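Local coordinates for protein (S)-ureidoglycine--glyoxylate transaminase (Bacillus subtilis, PDB 3ISL) that transfers the amino group of (S)-ureidoglycine to glyoxylate in purine breakdown, giving oxalurate and glycine with the help of pyridoxal 5'-phosphate, at residues E55-K60 and C180-D185; W63-D68 and A207-N212; M142-T147 and V174-G179; L168-A173 and A191-T196. All coordinates share one frame; numbering follows the deposited sequence.

Contact 1: E55-K60 and C180-D185; sequences ELFQTK and CEVKVD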
# COMPACT_ATOMS: atom_id res chain seq x y z
N GLU A 55 -1.38 -17.20 -14.33
CA GLU A 55 -1.50 -18.61 -13.95
C GLU A 55 -2.25 -18.79 -12.65
O GLU A 55 -3.08 -19.70 -12.57
CB GLU A 55 -0.13 -19.32 -13.78
CG GLU A 55 0.59 -19.56 -15.03
CD GLU A 55 1.85 -20.37 -14.78
OE1 GLU A 55 2.89 -19.85 -15.18
OE2 GLU A 55 1.81 -21.50 -14.17
N LEU A 56 -1.98 -17.92 -11.67
CA LEU A 56 -2.54 -18.00 -10.36
C LEU A 56 -4.03 -17.86 -10.52
O LEU A 56 -4.73 -18.58 -9.89
CB LEU A 56 -2.08 -16.81 -9.51
CG LEU A 56 -2.15 -16.82 -7.99
CD1 LEU A 56 -2.51 -15.47 -7.35
CD2 LEU A 56 -2.77 -17.95 -7.32
N PHE A 57 -4.49 -16.90 -11.34
CA PHE A 57 -5.93 -16.67 -11.52
C PHE A 57 -6.62 -17.58 -12.53
O PHE A 57 -7.85 -17.50 -12.70
CB PHE A 57 -6.23 -15.21 -11.92
CG PHE A 57 -6.19 -14.22 -10.77
CD1 PHE A 57 -7.23 -14.17 -9.81
CD2 PHE A 57 -5.15 -13.27 -10.71
CE1 PHE A 57 -7.20 -13.22 -8.78
CE2 PHE A 57 -5.11 -12.31 -9.68
CZ PHE A 57 -6.13 -12.26 -8.74
N GLN A 58 -5.82 -18.45 -13.17
CA GLN A 58 -6.25 -19.35 -14.24
C GLN A 58 -6.91 -18.56 -15.32
O GLN A 58 -8.11 -18.80 -15.65
CB GLN A 58 -7.12 -20.54 -13.72
CG GLN A 58 -6.37 -21.31 -12.59
CD GLN A 58 -7.10 -22.59 -12.10
OE1 GLN A 58 -7.22 -22.85 -10.90
NE2 GLN A 58 -7.57 -23.40 -13.04
N THR A 59 -6.11 -17.61 -15.89
CA THR A 59 -6.63 -16.75 -16.95
C THR A 59 -5.61 -16.42 -18.04
O THR A 59 -4.40 -16.41 -17.81
CB THR A 59 -7.17 -15.43 -16.37
OG1 THR A 59 -7.80 -14.70 -17.40
CG2 THR A 59 -6.01 -14.52 -15.78
N LYS A 60 -6.13 -16.12 -19.22
CA LYS A 60 -5.31 -15.62 -20.31
C LYS A 60 -5.29 -14.10 -20.38
O LYS A 60 -4.66 -13.54 -21.31
CB LYS A 60 -5.81 -16.19 -21.65
CG LYS A 60 -5.71 -17.72 -21.69
CD LYS A 60 -4.27 -18.22 -21.41
CE LYS A 60 -4.25 -19.78 -21.40
NZ LYS A 60 -3.39 -20.31 -20.30
N CYS A 180 -8.10 -22.07 -2.53
CA CYS A 180 -9.26 -22.75 -3.10
C CYS A 180 -9.27 -22.43 -4.57
O CYS A 180 -8.83 -21.34 -4.99
CB CYS A 180 -10.62 -22.23 -2.53
SG CYS A 180 -10.58 -21.98 -0.71
N GLU A 181 -9.93 -23.30 -5.34
CA GLU A 181 -9.97 -23.13 -6.78
C GLU A 181 -10.51 -21.76 -7.09
O GLU A 181 -11.55 -21.41 -6.59
CB GLU A 181 -10.95 -24.13 -7.39
CG GLU A 181 -10.29 -25.20 -8.12
CD GLU A 181 -11.33 -26.03 -8.81
OE1 GLU A 181 -12.50 -25.57 -8.94
OE2 GLU A 181 -10.97 -27.18 -9.17
N VAL A 182 -9.80 -21.00 -7.91
CA VAL A 182 -10.44 -19.87 -8.59
C VAL A 182 -10.19 -19.93 -10.08
O VAL A 182 -9.08 -20.04 -10.51
CB VAL A 182 -10.38 -18.47 -7.86
CG1 VAL A 182 -9.70 -18.45 -6.55
CG2 VAL A 182 -10.28 -17.20 -8.76
N LYS A 183 -11.25 -19.92 -10.88
CA LYS A 183 -10.99 -20.17 -12.28
C LYS A 183 -11.61 -19.01 -13.02
O LYS A 183 -12.79 -19.05 -13.35
CB LYS A 183 -11.56 -21.57 -12.69
CG LYS A 183 -11.05 -22.76 -11.86
CD LYS A 183 -11.91 -24.05 -12.27
CE LYS A 183 -11.06 -25.34 -12.41
NZ LYS A 183 -11.97 -26.58 -12.88
N VAL A 184 -10.86 -17.93 -13.25
CA VAL A 184 -11.50 -16.81 -13.83
C VAL A 184 -12.00 -16.97 -15.26
O VAL A 184 -13.09 -16.47 -15.56
CB VAL A 184 -10.91 -15.35 -13.53
CG1 VAL A 184 -10.23 -15.17 -12.13
CG2 VAL A 184 -10.28 -14.67 -14.74
N ASP A 185 -11.22 -17.60 -16.15
CA ASP A 185 -11.76 -17.85 -17.50
C ASP A 185 -12.94 -18.80 -17.51
O ASP A 185 -14.01 -18.46 -18.06
CB ASP A 185 -10.69 -18.29 -18.51
CG ASP A 185 -9.73 -17.14 -18.82
OD1 ASP A 185 -9.94 -16.04 -18.28
OD2 ASP A 185 -8.76 -17.32 -19.56
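The ring of Phe57 has CG2 of Val182 at its edge, near the plane and 4.4 Å from CD1 of Phe57; CG2 of Thr210 lies over one face and CD1 of Ile177 over the other, toward the rim. CG1 of Val184 reaches CD1 of Phe57 from an oblique direction, at 3.9 Å. Pro208 and Ala192 of the central sheet are further neighbours. The second flat group, the carboxylate of Asp185, is met on the syn side of both oxygens. The hydroxyl OG1 of Thr59 donates to OD1 of Asp185 at 2.7 Å, standing 34° out of the carboxylate plane, and the backbone N of Lys60 donates to OD2 of Asp185 at 2.9 Å. With OG1 of Thr59 anti to its own backbone N (chi1 -173°), the hydroxyl is turned to the carboxylate and also accepts from the N of Asn61.

Gln58 ends helix 40-56 in a Schellman motif, its positive phi throwing the chain out of the helix and alongside the loop that joins strands 168-172 and 191-193 in the large domain of this fold type I enzyme. There Val184 N donates to Phe57 O at 3.1 Å in a nearly straight bond, followed by a weak bond of 3.4 Å from Asp185 N to Gln58 O. The extended side chain of Gln58 lies across Lys183, NE2 of Gln58 being 3.7 Å from CG of Lys183. With an alanine in place of Asp185, the Thr59 hydroxyl and the Lys60 amide would probably both lose their acceptor. The Gln58 side chain also packs on Leu288 and Phe292 of helix 288-308.

Contact 2: W63-D68 and A207-N212; sequences WAYPID and APITYN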
# COMPACT_ATOMS: atom_id res chain seq x y z
N TRP A 63 -4.55 -8.31 -18.74
CA TRP A 63 -4.48 -7.46 -17.53
C TRP A 63 -4.45 -8.34 -16.22
O TRP A 63 -5.49 -8.93 -15.83
CB TRP A 63 -5.58 -6.38 -17.56
CG TRP A 63 -5.55 -5.52 -18.86
CD1 TRP A 63 -4.81 -4.39 -19.06
CD2 TRP A 63 -6.19 -5.80 -20.14
NE1 TRP A 63 -4.96 -3.92 -20.36
CE2 TRP A 63 -5.79 -4.77 -21.05
CE3 TRP A 63 -7.05 -6.82 -20.62
CZ2 TRP A 63 -6.27 -4.71 -22.42
CZ3 TRP A 63 -7.51 -6.78 -21.99
CH2 TRP A 63 -7.11 -5.73 -22.86
N ALA A 64 -3.26 -8.45 -15.61
CA ALA A 64 -3.08 -9.10 -14.32
C ALA A 64 -1.83 -8.52 -13.67
O ALA A 64 -0.75 -8.72 -14.16
CB ALA A 64 -2.98 -10.61 -14.47
N TYR A 65 -2.00 -7.79 -12.58
CA TYR A 65 -0.93 -6.94 -12.01
C TYR A 65 -1.40 -6.49 -10.68
O TYR A 65 -2.60 -6.46 -10.45
CB TYR A 65 -0.58 -5.76 -12.95
CG TYR A 65 -1.72 -4.78 -13.28
CD1 TYR A 65 -2.47 -4.91 -14.47
CD2 TYR A 65 -2.04 -3.74 -12.42
CE1 TYR A 65 -3.51 -3.99 -14.79
CE2 TYR A 65 -3.08 -2.83 -12.72
CZ TYR A 65 -3.80 -2.98 -13.89
OH TYR A 65 -4.80 -2.07 -14.14
N PRO A 66 -0.48 -6.19 -9.76
CA PRO A 66 -0.96 -5.78 -8.44
C PRO A 66 -1.23 -4.26 -8.33
O PRO A 66 -0.65 -3.49 -9.04
CB PRO A 66 0.22 -6.13 -7.51
CG PRO A 66 1.38 -6.10 -8.36
CD PRO A 66 0.97 -6.40 -9.79
N ILE A 67 -2.08 -3.86 -7.42
CA ILE A 67 -2.14 -2.44 -7.11
C ILE A 67 -1.61 -2.31 -5.66
O ILE A 67 -1.63 -3.27 -4.85
CB ILE A 67 -3.59 -1.79 -7.30
CG1 ILE A 67 -4.54 -2.28 -6.26
CG2 ILE A 67 -4.23 -1.95 -8.69
CD1 ILE A 67 -4.80 -1.15 -5.20
N ASP A 68 -1.18 -1.10 -5.30
CA ASP A 68 -0.42 -0.95 -4.08
C ASP A 68 -1.47 -0.50 -3.11
O ASP A 68 -2.01 0.60 -3.22
CB ASP A 68 0.69 0.11 -4.30
CG ASP A 68 1.81 -0.38 -5.20
OD1 ASP A 68 2.74 0.41 -5.49
OD2 ASP A 68 1.73 -1.56 -5.65
N ALA A 207 -2.60 -5.84 -3.59
CA ALA A 207 -3.81 -6.45 -4.06
C ALA A 207 -3.66 -6.82 -5.56
O ALA A 207 -3.78 -5.97 -6.42
CB ALA A 207 -4.98 -5.50 -3.85
N PRO A 208 -3.37 -8.08 -5.86
CA PRO A 208 -3.32 -8.58 -7.26
C PRO A 208 -4.71 -8.55 -7.89
O PRO A 208 -5.68 -9.03 -7.28
CB PRO A 208 -2.88 -10.05 -7.12
CG PRO A 208 -2.45 -10.24 -5.73
CD PRO A 208 -3.06 -9.11 -4.87
N ILE A 209 -4.78 -8.03 -9.10
CA ILE A 209 -6.06 -7.94 -9.81
C ILE A 209 -5.90 -8.52 -11.16
O ILE A 209 -4.80 -8.55 -11.68
CB ILE A 209 -6.62 -6.48 -9.93
CG1 ILE A 209 -5.70 -5.61 -10.77
CG2 ILE A 209 -6.81 -5.84 -8.57
CD1 ILE A 209 -6.27 -4.15 -11.02
N THR A 210 -7.00 -8.98 -11.73
CA THR A 210 -7.03 -9.33 -13.10
C THR A 210 -8.38 -8.95 -13.70
O THR A 210 -9.43 -9.00 -13.02
CB THR A 210 -6.71 -10.87 -13.32
OG1 THR A 210 -6.48 -11.14 -14.71
CG2 THR A 210 -7.80 -11.77 -12.81
N TYR A 211 -8.35 -8.66 -14.99
CA TYR A 211 -9.58 -8.40 -15.72
C TYR A 211 -9.39 -8.55 -17.23
O TYR A 211 -8.26 -8.55 -17.71
CB TYR A 211 -10.13 -7.04 -15.35
CG TYR A 211 -9.20 -5.89 -15.63
CD1 TYR A 211 -9.12 -5.29 -16.91
CD2 TYR A 211 -8.40 -5.37 -14.62
CE1 TYR A 211 -8.27 -4.17 -17.13
CE2 TYR A 211 -7.56 -4.30 -14.84
CZ TYR A 211 -7.48 -3.72 -16.08
OH TYR A 211 -6.64 -2.67 -16.22
N ASN A 212 -10.51 -8.72 -17.95
CA ASN A 212 -10.57 -9.00 -19.40
C ASN A 212 -10.83 -7.76 -20.22
O ASN A 212 -10.83 -6.64 -19.69
CB ASN A 212 -11.62 -10.12 -19.73
CG ASN A 212 -13.08 -9.76 -19.32
OD1 ASN A 212 -13.40 -8.62 -19.00
ND2 ASN A 212 -13.95 -10.75 -19.35
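Tyr65 and Ile209 form a hydrogen-bonded pair at the middle of an antiparallel ladder that adds strand 63-68 to the margin of the mixed sheet in the large domain of a fold type I enzyme. Tyr65 N donates to Ile209 O and Ile209 N to Tyr65 O, each at 3.0 Å; Ile67 and Ala207 repeat the exchange. Between them Pro66 faces Pro208 in a non-hydrogen-bonded pair, where neither proline needs an N-H for the ladder.

On the side bearing the aromatic rings, CG1 of Ile209 lies over one face of the Tyr65 ring, offset toward its rim, and CD1 of Ile209 comes within 3.8 Å of CG2 of Ile67. Both tyrosines hold CG between the backbone N and the carbonyl carbon (chi1 59°), which folds their rings back over the neighbouring strand. The phenol OH of Tyr65 donates to the OH of Tyr211 at 2.8 Å, each oxygen lying at the edge of the other's ring. CB of Trp63 sits over the face of the Tyr211 ring, 3.6 Å from its centroid, in a CH-pi contact; the indole runs nearly parallel to that ring but slid aside.

Farther out, Glu255 binds the Tyr211 hydroxyl, and Trp258 stacks on Tyr65. On the reverse side Leu53 of helix 40-56 covers Ala64 and Pro208. There OG1 of Thr210, itself bonded to ND2 of Asn61, donates at 2.7 Å to Trp63 O, which also accepts Tyr211 N.

Contact 3: M142-T147 and V174-G179; sequences MVHGET and VATIGG. With PLP (pyridoxal-5'-phosphate), chain C.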
# COMPACT_ATOMS: atom_id res chain seq x y z
N MET A 142 -19.52 -9.60 -6.26
CA MET A 142 -19.75 -10.64 -5.27
C MET A 142 -18.47 -11.17 -4.58
O MET A 142 -17.41 -11.20 -5.19
CB MET A 142 -20.41 -11.80 -5.99
CG MET A 142 -21.34 -12.59 -5.13
SD MET A 142 -21.99 -13.93 -6.17
CE MET A 142 -22.54 -14.97 -4.83
N VAL A 143 -18.60 -11.61 -3.33
CA VAL A 143 -17.49 -12.21 -2.57
C VAL A 143 -17.46 -13.73 -2.92
O VAL A 143 -18.49 -14.40 -2.90
CB VAL A 143 -17.64 -12.03 -1.05
CG1 VAL A 143 -16.40 -12.66 -0.29
CG2 VAL A 143 -17.82 -10.56 -0.67
N HIS A 144 -16.30 -14.26 -3.30
CA HIS A 144 -16.14 -15.73 -3.49
C HIS A 144 -16.25 -16.51 -2.19
O HIS A 144 -17.07 -17.47 -2.06
CB HIS A 144 -14.77 -16.05 -4.20
CG HIS A 144 -14.63 -17.48 -4.66
ND1 HIS A 144 -13.40 -18.05 -4.93
CD2 HIS A 144 -15.55 -18.48 -4.82
CE1 HIS A 144 -13.56 -19.32 -5.28
NE2 HIS A 144 -14.86 -19.60 -5.27
N GLY A 145 -15.41 -16.14 -1.22
CA GLY A 145 -15.39 -16.82 0.08
C GLY A 145 -15.53 -15.76 1.19
O GLY A 145 -14.70 -14.83 1.27
N GLU A 146 -16.57 -15.86 2.03
CA GLU A 146 -16.73 -14.92 3.18
C GLU A 146 -16.11 -15.54 4.38
O GLU A 146 -16.66 -16.55 4.90
CB GLU A 146 -18.22 -14.78 3.61
CG GLU A 146 -19.05 -13.80 2.85
CD GLU A 146 -18.72 -12.37 3.19
OE1 GLU A 146 -18.07 -12.11 4.22
OE2 GLU A 146 -19.14 -11.48 2.44
N THR A 147 -15.01 -14.95 4.88
CA THR A 147 -14.35 -15.46 6.03
C THR A 147 -15.18 -15.15 7.23
O THR A 147 -15.05 -15.85 8.23
CB THR A 147 -12.93 -14.87 6.28
OG1 THR A 147 -13.02 -13.45 6.28
CG2 THR A 147 -11.99 -15.29 5.20
N VAL A 174 -10.38 -12.55 -2.39
CA VAL A 174 -9.26 -12.17 -1.53
C VAL A 174 -8.87 -13.35 -0.59
O VAL A 174 -7.71 -13.60 -0.34
CB VAL A 174 -9.59 -10.87 -0.74
CG1 VAL A 174 -8.80 -10.81 0.55
CG2 VAL A 174 -9.40 -9.58 -1.60
N ALA A 175 -9.88 -14.03 -0.04
CA ALA A 175 -9.66 -15.08 0.91
C ALA A 175 -9.44 -16.42 0.26
O ALA A 175 -9.11 -17.36 0.96
CB ALA A 175 -10.88 -15.22 1.84
N THR A 176 -9.80 -16.57 -1.00
CA THR A 176 -9.74 -17.89 -1.66
C THR A 176 -8.51 -18.01 -2.59
O THR A 176 -8.00 -19.09 -2.78
CB THR A 176 -11.01 -18.23 -2.46
OG1 THR A 176 -11.22 -17.15 -3.35
CG2 THR A 176 -12.20 -18.31 -1.52
N ILE A 177 -8.03 -16.89 -3.14
CA ILE A 177 -6.99 -17.06 -4.16
C ILE A 177 -5.75 -17.76 -3.56
O ILE A 177 -5.27 -17.38 -2.45
CB ILE A 177 -6.58 -15.67 -4.76
CG1 ILE A 177 -5.81 -15.81 -6.12
CG2 ILE A 177 -5.78 -14.75 -3.67
CD1 ILE A 177 -6.54 -16.69 -7.22
N GLY A 178 -5.21 -18.76 -4.29
CA GLY A 178 -4.05 -19.56 -3.85
C GLY A 178 -4.34 -20.65 -2.79
O GLY A 178 -3.44 -21.38 -2.37
N GLY A 179 -5.60 -20.77 -2.40
CA GLY A 179 -6.01 -21.74 -1.37
C GLY A 179 -7.14 -22.66 -1.82
O GLY A 179 -7.14 -23.85 -1.49
N1 PLP C . -12.35 -9.24 1.31
C2 PLP C . -12.43 -10.56 1.97
C2A PLP C . -13.25 -11.62 1.55
C3 PLP C . -11.69 -10.85 3.12
O3 PLP C . -11.76 -12.08 3.73
C4 PLP C . -10.81 -9.95 3.68
C4A PLP C . -9.98 -10.36 4.96
C5 PLP C . -10.69 -8.70 3.08
C6 PLP C . -11.44 -8.32 1.93
C5A PLP C . -9.77 -7.74 3.76
O4P PLP C . -8.86 -7.26 2.89
P PLP C . -7.82 -6.30 3.59
O1P PLP C . -7.95 -6.32 5.11
O2P PLP C . -8.17 -4.87 2.81
O3P PLP C . -6.27 -6.72 3.09
O HOH W 1 -13.18 -14.26 -1.11
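His144 and Thr176 are brought together by their first torsions: CG of His144 is anti to the backbone N (chi1 -169°), while OG1 of Thr176 lies between its backbone N and carbonyl carbon (chi1 54°). ND1 of His144 and OG1 of Thr176 then share a hydrogen bond of 2.8 Å, which either could donate. The hydroxyl comes up obliquely to the imidazole, and the ring of Trp187 meets His144 at a steep angle, which probably helps to hold the imidazole in place. The methyl CG2 of Thr176 points back at the main chain, 3.9 Å from CA of Gly145. A beta carbon on this residue would run into that methyl, consistent with a glycine at this position.

One water lies between the two segments, accepting from the N of Gly145 at 2.9 Å and weakly from the N of Ala175. Nearer the cofactor, CG2 of Thr147 touches CB of Ala175 at 3.5 Å. The hydroxyl OG1 of Thr147 is hydrogen-bonded to the phenolic O3 of PLP at 3.2 Å, and CB of Ala175 packs against the same O3. Val174 lies over one face of the pyridine ring, its CG1 3.8 Å from C5 of PLP. The 2-methyl carbon C2A of PLP meets the O of Gly145 and, at 3.8 Å, CG1 of Val143. The chain at and just past the C-terminal ends of parallel strands 139-143 and 168-172 thus walls the pyridine ring, an arrangement typical of the cofactor site of fold type I aminotransferases.

Contact 4: L168-A173 and A191-T196; sequences LFIVDA and AAIGGT. With PLP (pyridoxal-5'-phosphate), chain C.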
# COMPACT_ATOMS: atom_id res chain seq x y z
N LEU A 168 -20.90 -7.06 -16.07
CA LEU A 168 -19.56 -7.36 -15.61
C LEU A 168 -19.58 -8.09 -14.29
O LEU A 168 -20.17 -7.61 -13.33
CB LEU A 168 -18.71 -6.09 -15.50
CG LEU A 168 -18.83 -5.20 -16.75
CD1 LEU A 168 -18.22 -3.85 -16.38
CD2 LEU A 168 -18.06 -5.90 -17.94
N PHE A 169 -18.97 -9.27 -14.25
CA PHE A 169 -18.99 -10.05 -13.01
C PHE A 169 -17.67 -9.78 -12.29
O PHE A 169 -16.62 -10.17 -12.78
CB PHE A 169 -19.13 -11.53 -13.38
CG PHE A 169 -19.25 -12.48 -12.21
CD1 PHE A 169 -19.88 -12.10 -11.04
CD2 PHE A 169 -18.86 -13.80 -12.37
CE1 PHE A 169 -20.06 -12.98 -10.03
CE2 PHE A 169 -19.04 -14.72 -11.35
CZ PHE A 169 -19.67 -14.31 -10.18
N ILE A 170 -17.72 -9.08 -11.15
CA ILE A 170 -16.51 -8.64 -10.43
C ILE A 170 -16.50 -9.37 -9.11
O ILE A 170 -17.45 -9.25 -8.35
CB ILE A 170 -16.51 -7.11 -10.27
CG1 ILE A 170 -16.43 -6.46 -11.68
CG2 ILE A 170 -15.31 -6.59 -9.33
CD1 ILE A 170 -16.91 -5.13 -11.70
N VAL A 171 -15.42 -10.11 -8.85
CA VAL A 171 -15.39 -11.05 -7.76
C VAL A 171 -14.31 -10.70 -6.73
O VAL A 171 -13.21 -10.44 -7.08
CB VAL A 171 -15.22 -12.55 -8.28
CG1 VAL A 171 -14.94 -13.50 -7.10
CG2 VAL A 171 -16.52 -13.02 -8.98
N ASP A 172 -14.67 -10.66 -5.45
CA ASP A 172 -13.66 -10.51 -4.43
C ASP A 172 -13.19 -11.96 -4.14
O ASP A 172 -13.95 -12.73 -3.52
CB ASP A 172 -14.31 -9.78 -3.22
CG ASP A 172 -13.61 -10.01 -1.89
OD1 ASP A 172 -12.69 -10.82 -1.74
OD2 ASP A 172 -14.04 -9.39 -0.93
N ALA A 173 -12.00 -12.34 -4.63
CA ALA A 173 -11.41 -13.66 -4.33
C ALA A 173 -10.27 -13.51 -3.28
O ALA A 173 -9.30 -14.25 -3.30
CB ALA A 173 -10.93 -14.40 -5.62
N ALA A 191 -13.67 -9.49 -13.73
CA ALA A 191 -12.61 -8.97 -12.94
C ALA A 191 -12.56 -9.70 -11.63
O ALA A 191 -13.65 -10.03 -11.03
CB ALA A 191 -12.76 -7.40 -12.71
N ALA A 192 -11.33 -10.00 -11.16
CA ALA A 192 -11.14 -10.69 -9.87
C ALA A 192 -10.07 -9.93 -9.11
O ALA A 192 -9.12 -9.48 -9.70
CB ALA A 192 -10.68 -12.15 -10.05
N ILE A 193 -10.22 -9.82 -7.80
CA ILE A 193 -9.22 -9.16 -7.03
C ILE A 193 -8.82 -10.11 -5.96
O ILE A 193 -9.66 -10.70 -5.25
CB ILE A 193 -9.79 -7.87 -6.32
CG1 ILE A 193 -10.44 -6.90 -7.33
CG2 ILE A 193 -8.72 -7.27 -5.38
CD1 ILE A 193 -12.07 -6.94 -7.41
N GLY A 194 -7.51 -10.25 -5.79
CA GLY A 194 -6.97 -11.07 -4.69
C GLY A 194 -6.41 -10.23 -3.58
O GLY A 194 -6.39 -8.99 -3.66
N GLY A 195 -5.95 -10.89 -2.53
CA GLY A 195 -5.10 -10.25 -1.51
C GLY A 195 -3.90 -11.11 -1.23
O GLY A 195 -3.81 -12.26 -1.68
N THR A 196 -2.93 -10.58 -0.51
CA THR A 196 -1.66 -11.28 -0.35
C THR A 196 -1.52 -12.03 0.99
O THR A 196 -0.80 -13.05 1.04
CB THR A 196 -0.49 -10.27 -0.42
OG1 THR A 196 -0.87 -9.06 0.26
CG2 THR A 196 -0.22 -9.89 -1.86
N1 PLP C . -12.35 -9.24 1.31
C2 PLP C . -12.43 -10.56 1.97
C2A PLP C . -13.25 -11.62 1.55
C3 PLP C . -11.69 -10.85 3.12
O3 PLP C . -11.76 -12.08 3.73
C4 PLP C . -10.81 -9.95 3.68
C4A PLP C . -9.98 -10.36 4.96
C5 PLP C . -10.69 -8.70 3.08
C6 PLP C . -11.44 -8.32 1.93
C5A PLP C . -9.77 -7.74 3.76
O4P PLP C . -8.86 -7.26 2.89
P PLP C . -7.82 -6.30 3.59
O1P PLP C . -7.95 -6.32 5.11
O2P PLP C . -8.17 -4.87 2.81
O3P PLP C . -6.27 -6.72 3.09
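Val171 and Ala191 join two parallel strands through the shortest of four backbone bonds, Val171 N to Ala191 O at 2.8 Å. Ala191 N donates in turn to Phe169 O, at 3.2 Å, and Ile193 N to Val171 O, at 3.1 Å. The last rung, Ala173 N to Ile193 O at 2.9 Å, is more bent, with 139° at the hydrogen. Phe169 N is taken up by OD2 of Asp190, just before strand 191-193; on the far sides of the pair, Ile170 bonds to Val140 and Met142, and Ala192 N to Thr210 O.

Both strands belong to the parallel part of the central sheet of the large domain, and the connection between them contains no helix. On one side CG2 of Ile170 rests on CD1 of Ile193, 3.8 Å away, under Val78 of helix 71-82; CG1 of Ile170 touches CB of Ala191.

Toward the C-terminal end of the strand the side chain of Asp172, with CG anti to its backbone N (chi1 157°), extends to the cofactor, OD2 lying 2.8 Å from N1 of PLP. This is the aspartate facing the pyridine nitrogen that is characteristic of fold type I enzymes. Its other oxygen, OD1, accepts the backbone N of Val174, which helps to fix the rotation of the carboxylate. Were an alanine to replace Asp172, PLP N1 would probably lose its carboxylate neighbour and the Val174 amide its acceptor. Asp172 also touches Ile75 and Val143.

In the fold
Contacts 2 and 4 are both buried strand pairings in one sheet, antiparallel at its margin and parallel further in, and they adjoin where strands 206-211 and 191-193 lie side by side. Contact 3 is equally buried and sits nearest the centre of the chain; sparse in direct bonds, it relies on small residues, a water and the cofactor, which it shares with contact 4. Contact 1 is only partly buried and lies over the sheet: carboxylate and backbone bonds serve its outer part, while the Phe57 ring reaches inward and touches all three other contacts. Residues 174-185, between strands 168-172 and 191-193, supply one side of both contacts 1 and 3.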